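Geranylgeranyl Pyrophosphate Synthetase (Geoglobus acetivorans, PDB 5JFQ) builds geranylgeranyl diphosphate, with some farnesyl diphosphate, by adding isopentenyl diphosphate units stepwise to dimethylallyl diphosphate in a magnesium-dependent reaction. Local coordinates at residues Q213-D216 and D217-I221. Sequence-based numbering, arbitrary orientation.
Sequences QIHD and DLLDI
Rotations on both sides bring the amide of Gln-213 and the carboxylate of Asp-217, one helical turn on, together: the glutamine chain leaves with CG opposite its backbone N (chi1 -179°) and bends at chi2 (66°), while Asp-217 swings its CG back beside its own backbone N. Gln-213 NE2 then donates to Asp-217 OD1 at 3.0 Å, on the syn side of the carboxylate. The acceptor lies almost in the amide plane but the donor stands well out of the carboxylate plane, and the N-H...O angle of 142° marks a bent bond. Backbone and side chain thus tie the same two residues, since Asp-217 N also reaches Gln-213 O at 3.0 Å. The i to i+4 pattern continues with Leu-218 N to Ile-214 O and Leu-219 N to His-215 O within helix 195-221. In the mainly helical fold of trans-prenyltransferases this region carries the second aspartate-rich motif, read here as Asp-216, Asp-217 and Asp-220, whose OD1 accepts a hydrogen bond from Asp-234 N; Gln-213 probably binds dimethylallyl diphosphate, as in relatives, and its OE1 makes a weak hydrogen bond to Thr-176. Replacing Asp-217 with an alanine would probably leave Gln-213 NE2 without this carboxylate mate and its amide freer to turn. On another side of the helix, His-215 CE1 lies 3.9 Å from Leu-219 CD2, the methyl approaching the imidazole obliquely. Ile-214 CG2 and Leu-218 CD1 approach more loosely, at 4.4 Å, and both side chains also touch helices 242-249 and 280-298.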
loop_
_atom_site.group_PDB
_atom_site.type_symbol
_atom_site.label_atom_id
_atom_site.label_comp_id
_atom_site.label_asym_id
_atom_site.label_seq_id
_atom_site.Cartn_x
_atom_site.Cartn_y
_atom_site.Cartn_z
ATOM N N GLN B 213 -7.809 11.383 19.894
ATOM C CA GLN B 213 -7.782 12.412 18.860
ATOM C C GLN B 213 -8.313 13.734 19.389
ATOM O O GLN B 213 -7.667 14.779 19.243
ATOM C CB GLN B 213 -8.604 11.968 17.650
ATOM C CG GLN B 213 -8.594 12.987 16.524
ATOM C CD GLN B 213 -7.215 13.145 15.905
ATOM O OE1 GLN B 213 -6.586 12.160 15.508
ATOM N NE2 GLN B 213 -6.733 14.385 15.834
ATOM N N ILE B 214 -9.510 13.703 19.980
ATOM C CA ILE B 214 -10.097 14.910 20.541
ATOM C C ILE B 214 -9.105 15.599 21.459
ATOM O O ILE B 214 -8.926 16.823 21.401
ATOM C CB ILE B 214 -11.405 14.569 21.271
ATOM C CG1 ILE B 214 -12.313 13.764 20.341
ATOM C CG2 ILE B 214 -12.083 15.845 21.741
ATOM C CD1 ILE B 214 -13.551 13.224 21.009
ATOM N N HIS B 215 -8.410 14.824 22.292
ATOM C CA HIS B 215 -7.425 15.442 23.167
ATOM C C HIS B 215 -6.254 16.015 22.378
ATOM O O HIS B 215 -5.661 17.013 22.798
ATOM C CB HIS B 215 -6.927 14.444 24.203
ATOM C CG HIS B 215 -6.204 15.090 25.341
ATOM N ND1 HIS B 215 -4.848 14.944 25.544
ATOM C CD2 HIS B 215 -6.645 15.913 26.321
ATOM C CE1 HIS B 215 -4.486 15.641 26.606
ATOM N NE2 HIS B 215 -5.559 16.238 27.097
ATOM N N ASP B 216 -5.909 15.413 21.239
ATOM C CA ASP B 216 -4.790 15.934 20.461
ATOM C C ASP B 216 -5.160 17.245 19.779
ATOM O O ASP B 216 -4.281 18.059 19.475
ATOM C CB ASP B 216 -4.334 14.894 19.433
ATOM C CG ASP B 216 -2.852 15.015 19.082
ATOM O OD1 ASP B 216 -2.000 15.112 19.992
ATOM O OD2 ASP B 216 -2.544 15.028 17.871
ATOM N N ASP B 217 -6.452 17.459 19.527
ATOM C CA ASP B 217 -6.911 18.740 19.012
ATOM C C ASP B 217 -7.010 19.777 20.120
ATOM O O ASP B 217 -6.834 20.977 19.869
ATOM C CB ASP B 217 -8.263 18.566 18.323
ATOM C CG ASP B 217 -8.230 17.496 17.253
ATOM O OD1 ASP B 217 -7.132 17.252 16.704
ATOM O OD2 ASP B 217 -9.296 16.902 16.966
ATOM N N LEU B 218 -7.294 19.326 21.344
ATOM C CA LEU B 218 -7.295 20.220 22.489
ATOM C C LEU B 218 -5.898 20.726 22.797
ATOM O O LEU B 218 -5.739 21.887 23.182
ATOM C CB LEU B 218 -7.880 19.505 23.701
ATOM C CG LEU B 218 -9.375 19.234 23.606
ATOM C CD1 LEU B 218 -9.828 18.239 24.685
ATOM C CD2 LEU B 218 -10.095 20.557 23.726
ATOM N N LEU B 219 -4.874 19.885 22.619
ATOM C CA LEU B 219 -3.501 20.273 22.944
ATOM C C LEU B 219 -2.988 21.431 22.092
ATOM O O LEU B 219 -1.939 21.998 22.420
ATOM C CB LEU B 219 -2.555 19.073 22.797
ATOM C CG LEU B 219 -2.538 17.980 23.880
ATOM C CD1 LEU B 219 -1.522 16.893 23.541
ATOM C CD2 LEU B 219 -2.256 18.555 25.269
ATOM N N ASP B 220 -3.692 21.790 21.016
ATOM C CA ASP B 220 -3.352 22.955 20.208
ATOM C C ASP B 220 -3.955 24.245 20.770
ATOM O O ASP B 220 -3.388 25.334 20.592
ATOM C CB ASP B 220 -3.818 22.718 18.771
ATOM C CG ASP B 220 -3.375 23.806 17.830
ATOM O OD1 ASP B 220 -4.239 24.602 17.403
ATOM O OD2 ASP B 220 -2.162 23.865 17.522
ATOM N N ILE B 221 -5.097 24.127 21.448
ATOM C CA ILE B 221 -5.654 25.201 22.262
ATOM C C ILE B 221 -4.888 25.340 23.580
ATOM O O ILE B 221 -4.815 26.435 24.153
ATOM C CB ILE B 221 -7.151 24.907 22.486
ATOM C CG1 ILE B 221 -7.996 25.433 21.329
ATOM C CG2 ILE B 221 -7.640 25.437 23.807
ATOM C CD1 ILE B 221 -9.468 25.272 21.585
#